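Local coordinates for protein esterase LipW (PDB 3QH4) that probably hydrolyses ester bonds, as an esterase of the alpha/beta hydrolase fold with strict substrate selectivity, at residues Leu18-Ala23 against Leu293-Trp297; Thr211-Asp215 against Ala286-Phe290. All coordinates share one frame; numbering follows the deposited sequence.

Interaction 1 of 2, residues Leu18-Ala23 against Leu293-Trp297; sequences LLRAVA and LLPEW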
loop_
_atom_site.group_PDB
_atom_site.type_symbol
_atom_site.label_atom_id
_atom_site.label_comp_id
_atom_site.label_asym_id
_atom_site.label_seq_id
_atom_site.Cartn_x
_atom_site.Cartn_y
_atom_site.Cartn_z
ATOM N N LEU A 18 -0.387 17.305 16.755
ATOM C CA LEU A 18 0.663 17.485 15.737
ATOM C C LEU A 18 0.121 17.098 14.372
ATOM O O LEU A 18 0.412 17.734 13.345
ATOM C CB LEU A 18 1.912 16.641 16.061
ATOM C CG LEU A 18 2.716 16.995 17.311
ATOM C CD1 LEU A 18 3.782 15.907 17.631
ATOM C CD2 LEU A 18 3.392 18.352 17.123
ATOM N N LEU A 19 -0.683 16.047 14.354
ATOM C CA LEU A 19 -1.271 15.603 13.116
ATOM C C LEU A 19 -2.434 16.481 12.698
ATOM O O LEU A 19 -2.570 16.802 11.516
ATOM C CB LEU A 19 -1.682 14.123 13.224
ATOM C CG LEU A 19 -2.252 13.487 11.971
ATOM C CD1 LEU A 19 -1.228 13.442 10.846
ATOM C CD2 LEU A 19 -2.755 12.058 12.367
ATOM N N ARG A 20 -3.230 16.924 13.671
ATOM C CA ARG A 20 -4.319 17.863 13.439
ATOM C C ARG A 20 -3.865 19.111 12.686
ATOM O O ARG A 20 -4.628 19.658 11.898
ATOM C CB ARG A 20 -4.934 18.290 14.769
ATOM C CG ARG A 20 -6.339 18.886 14.649
ATOM C CD ARG A 20 -6.784 19.431 16.013
ATOM N NE ARG A 20 -6.707 18.383 17.009
ATOM C CZ ARG A 20 -6.427 18.564 18.301
ATOM N NH1 ARG A 20 -6.211 19.794 18.777
ATOM N NH2 ARG A 20 -6.385 17.512 19.128
ATOM N N ALA A 21 -2.638 19.568 12.948
ATOM C CA ALA A 21 -2.131 20.773 12.318
ATOM C C ALA A 21 -1.958 20.653 10.809
ATOM O O ALA A 21 -1.995 21.666 10.104
ATOM C CB ALA A 21 -0.790 21.196 12.977
ATOM N N VAL A 22 -1.776 19.426 10.311
ATOM C CA VAL A 22 -1.563 19.182 8.865
ATOM C C VAL A 22 -2.724 18.470 8.167
ATOM O O VAL A 22 -2.818 18.492 6.926
ATOM C CB VAL A 22 -0.217 18.416 8.550
ATOM C CG1 VAL A 22 1.010 19.272 8.911
ATOM C CG2 VAL A 22 -0.144 17.033 9.235
ATOM N N ALA A 23 -3.601 17.856 8.951
ATOM C CA ALA A 23 -4.745 17.128 8.384
ATOM C C ALA A 23 -5.957 18.052 8.332
ATOM O O ALA A 23 -6.932 17.857 9.060
ATOM C CB ALA A 23 -5.024 15.875 9.207
ATOM N N LEU A 293 1.624 12.206 5.942
ATOM C CA LEU A 293 1.401 13.576 6.406
ATOM C C LEU A 293 2.506 14.068 7.334
ATOM O O LEU A 293 2.899 15.240 7.254
ATOM C CB LEU A 293 0.033 13.729 7.102
ATOM C CG LEU A 293 -1.208 13.573 6.193
ATOM C CD1 LEU A 293 -2.453 13.188 7.006
ATOM C CD2 LEU A 293 -1.484 14.855 5.377
ATOM N N LEU A 294 2.999 13.174 8.192
ATOM C CA LEU A 294 3.975 13.553 9.221
ATOM C C LEU A 294 4.998 12.447 9.406
ATOM O O LEU A 294 4.971 11.759 10.410
ATOM C CB LEU A 294 3.269 13.788 10.562
ATOM C CG LEU A 294 2.746 15.139 10.989
ATOM C CD1 LEU A 294 2.411 15.147 12.489
ATOM C CD2 LEU A 294 3.747 16.274 10.649
ATOM N N PRO A 295 5.917 12.270 8.441
ATOM C CA PRO A 295 6.773 11.073 8.563
ATOM C C PRO A 295 7.760 11.125 9.733
ATOM O O PRO A 295 8.257 10.075 10.159
ATOM C CB PRO A 295 7.520 11.011 7.226
ATOM C CG PRO A 295 7.270 12.290 6.547
ATOM C CD PRO A 295 6.059 12.957 7.151
ATOM N N GLU A 296 8.007 12.316 10.292
ATOM C CA GLU A 296 8.928 12.399 11.442
ATOM C C GLU A 296 8.236 12.238 12.808
ATOM O O GLU A 296 8.883 12.187 13.845
ATOM C CB GLU A 296 9.710 13.727 11.429
ATOM C CG GLU A 296 10.092 14.251 10.080
ATOM C CD GLU A 296 10.936 13.312 9.255
ATOM O OE1 GLU A 296 11.602 12.422 9.822
ATOM O OE2 GLU A 296 10.924 13.491 8.016
ATOM N N TRP A 297 6.914 12.188 12.805
ATOM C CA TRP A 297 6.174 12.094 14.029
ATOM C C TRP A 297 6.511 10.779 14.723
ATOM O O TRP A 297 6.716 9.775 14.073
ATOM C CB TRP A 297 4.687 12.156 13.665
ATOM C CG TRP A 297 3.678 12.042 14.787
ATOM C CD1 TRP A 297 3.786 12.534 16.064
ATOM C CD2 TRP A 297 2.366 11.508 14.668
ATOM N NE1 TRP A 297 2.640 12.245 16.769
ATOM C CE2 TRP A 297 1.749 11.631 15.930
ATOM C CE3 TRP A 297 1.667 10.859 13.623
ATOM C CZ2 TRP A 297 0.457 11.158 16.188
ATOM C CZ3 TRP A 297 0.390 10.396 13.868
ATOM C CH2 TRP A 297 -0.208 10.546 15.162
#
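Apolar packing without a hydrogen bond across it joins Leu18, Leu19, Val22 and Ala23, at and just beyond the short N-terminal helix 17-20, to Leu293, which ends helix 290-293, and to Leu294 and Trp297 in the link to helix 298-315. Leu294 reaches the backbone of the opposite segment: its CD1 lies 3.4 Å from O of Leu18 and also meets CB of Leu18, while its CG rests 3.9 Å from CG2 of Val22. That same methyl of Val22 reaches CB of Leu293, the two side chains sliding past each other in opposite directions. In Leu19, CG anti to the backbone N (chi1 -177°) carries the branch toward 293-297, where its two methyls part: CD1 sits 4.0 Å from CB of Leu293, and CD2 sits 3.9 Å from CZ3 of the Trp297 indole. CB of Leu19 lies over one face of that indole, toward its rim, and at the pyrrole end CD1 of Leu18 approaches CD1 of Trp297 obliquely at 3.7 Å. O of Leu19 accepts from N of both Val22 and Ala23, and a type I turn from Leu294 to Trp297, closed by N of Trp297 on O of Leu294, brings the indole back beside Leu294. The contact is only partly buried, with Leu18 and Val22 on its outer side. Inward, Leu19, Ala23 and Leu293 all touch Cys287 of strand 286-287, Leu19 and Trp297 touch Phe290 of helix 290-293, and Trp297 stands at the N-cap of helix 298-315.

Interaction 2 of 2, residues Thr211-Asp215 against Ala286-Phe290; sequences TPAFD and ACHGF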
loop_
_atom_site.group_PDB
_atom_site.type_symbol
_atom_site.label_atom_id
_atom_site.label_comp_id
_atom_site.label_asym_id
_atom_site.label_seq_id
_atom_site.Cartn_x
_atom_site.Cartn_y
_atom_site.Cartn_z
ATOM N N THR A 211 -13.736 12.528 7.459
ATOM C CA THR A 211 -12.427 12.775 8.044
ATOM C C THR A 211 -11.472 13.442 7.038
ATOM O O THR A 211 -11.634 13.310 5.805
ATOM C CB THR A 211 -11.810 11.423 8.510
ATOM O OG1 THR A 211 -12.050 10.406 7.520
ATOM C CG2 THR A 211 -12.438 10.999 9.826
ATOM N N PRO A 212 -10.431 14.128 7.553
ATOM C CA PRO A 212 -9.417 14.660 6.646
ATOM C C PRO A 212 -8.616 13.548 5.943
ATOM O O PRO A 212 -8.620 12.404 6.400
ATOM C CB PRO A 212 -8.498 15.450 7.575
ATOM C CG PRO A 212 -8.600 14.737 8.914
ATOM C CD PRO A 212 -10.014 14.165 8.971
ATOM N N ALA A 213 -7.973 13.915 4.833
ATOM C CA ALA A 213 -7.013 13.076 4.070
ATOM C C ALA A 213 -7.670 11.985 3.229
ATOM O O ALA A 213 -7.455 11.923 2.016
ATOM C CB ALA A 213 -5.883 12.521 4.974
ATOM N N PHE A 214 -8.485 11.149 3.868
ATOM C CA PHE A 214 -9.351 10.224 3.145
ATOM C C PHE A 214 -10.547 9.941 4.023
ATOM O O PHE A 214 -10.462 9.988 5.258
ATOM C CB PHE A 214 -8.650 8.903 2.782
ATOM C CG PHE A 214 -9.084 8.361 1.429
ATOM C CD1 PHE A 214 -8.527 8.877 0.253
ATOM C CD2 PHE A 214 -10.056 7.366 1.348
ATOM C CE1 PHE A 214 -8.942 8.386 -1.016
ATOM C CE2 PHE A 214 -10.480 6.854 0.109
ATOM C CZ PHE A 214 -9.943 7.369 -1.071
ATOM N N ASP A 215 -11.673 9.632 3.388
ATOM C CA ASP A 215 -12.903 9.460 4.138
ATOM C C ASP A 215 -13.802 8.465 3.452
ATOM O O ASP A 215 -13.448 7.913 2.384
ATOM C CB ASP A 215 -13.588 10.834 4.418
ATOM C CG ASP A 215 -14.042 11.551 3.150
ATOM O OD1 ASP A 215 -14.566 10.865 2.247
ATOM O OD2 ASP A 215 -13.939 12.814 3.061
ATOM N N ALA A 286 -4.786 8.877 14.979
ATOM C CA ALA A 286 -4.191 8.945 13.660
ATOM C C ALA A 286 -5.237 8.677 12.562
ATOM O O ALA A 286 -6.013 7.734 12.655
ATOM C CB ALA A 286 -3.023 7.913 13.547
ATOM N N CYS A 287 -5.213 9.507 11.520
ATOM C CA CYS A 287 -6.093 9.381 10.341
ATOM C C CYS A 287 -5.408 8.633 9.229
ATOM O O CYS A 287 -4.198 8.362 9.303
ATOM C CB CYS A 287 -6.500 10.794 9.857
ATOM S SG CYS A 287 -5.102 11.793 9.250
ATOM N N HIS A 288 -6.156 8.255 8.187
ATOM C CA HIS A 288 -5.511 7.639 7.027
ATOM C C HIS A 288 -4.384 8.518 6.491
ATOM O O HIS A 288 -4.539 9.739 6.360
ATOM C CB HIS A 288 -6.538 7.454 5.914
ATOM C CG HIS A 288 -6.129 6.439 4.900
ATOM N ND1 HIS A 288 -6.183 5.089 5.155
ATOM C CD2 HIS A 288 -5.692 6.567 3.622
ATOM C CE1 HIS A 288 -5.796 4.418 4.080
ATOM N NE2 HIS A 288 -5.510 5.293 3.129
ATOM N N GLY A 289 -3.259 7.899 6.194
ATOM C CA GLY A 289 -2.147 8.586 5.560
ATOM C C GLY A 289 -1.271 9.289 6.582
ATOM O O GLY A 289 -0.445 10.110 6.187
ATOM N N PHE A 290 -1.429 8.965 7.882
ATOM C CA PHE A 290 -0.675 9.678 8.946
ATOM C C PHE A 290 0.838 9.688 8.730
ATOM O O PHE A 290 1.485 10.712 8.965
ATOM C CB PHE A 290 -1.029 9.172 10.360
ATOM C CG PHE A 290 -0.606 7.734 10.647
ATOM C CD1 PHE A 290 -1.498 6.683 10.381
ATOM C CD2 PHE A 290 0.660 7.448 11.209
ATOM C CE1 PHE A 290 -1.150 5.363 10.678
ATOM C CE2 PHE A 290 1.026 6.147 11.497
ATOM C CZ PHE A 290 0.121 5.092 11.222
HETATM O O HOH W 1 -8.840 9.166 7.777
#
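His288 buries the most surface here, followed by Cys287 and Phe214, in a contact between the loop before helix 216-227 and the probable catalytic-histidine loop of the alpha/beta hydrolase fold. The surroundings of His288 match a Ser-His-Asp triad: ND1 is hydrogen-bonded to Asp258 and NE2 to Ser166, which lies on what appears to be the nucleophile elbow. With CG anti to the backbone N (chi1 -160°), the imidazole extends past Phe214, whose CB lies 3.9 Å from CD2 of His288. The two rings are oblique, with centroids 5.9 Å apart and planes at 48°. Phe260 pairs edge-to-face with the imidazole, and Phe29 with the phenyl ring of Phe214. CB of Cys287 faces O of Pro212 at 4.4 Å, its SG meets CB of Ala213, and Leu19 and Leu293 touch it from outside the two segments. The same CB of Ala213 packs 3.4 Å from O of His288. Cys287 also opens a type II turn to Phe290, with Gly289 in its third position at positive phi; the turn's bond from N of Phe290 to O of Cys287 is weak. Asp215 ends the other loop as N-cap of helix 216-227. No direct hydrogen bond crosses the contact, but one water bridges it: it accepts from N of His288 at 2.9 Å and donates to O of Phe214 at 3.1 Å. This carbonyl oxygen is gripped a second time by OG1 of Thr211, which donates at 2.8 Å with a C=O...O angle of 141°.

From the N terminus, the chain first passes through 18-23, whose partner 293-297 comes 270 residues later, so interaction 1 closes a loop that takes in all the strands of the central sheet. Interaction 2 is nested inside it, joining 211-215 to 286-290 across a shorter span that includes helix 216-227 and strands 250-255 and 278-283. The later segments, 286-290 and 293-297, almost follow one another through helix 290-293. The two contacts, with centres about 10 Å apart, also touch directly: O of Ala23 packs against Pro212, CD2 of Leu19 against Ala286 and Cys287, and Leu293 against Cys287. Together they bring the N-terminal region and the 211-215 loop against the probable catalytic-histidine loop.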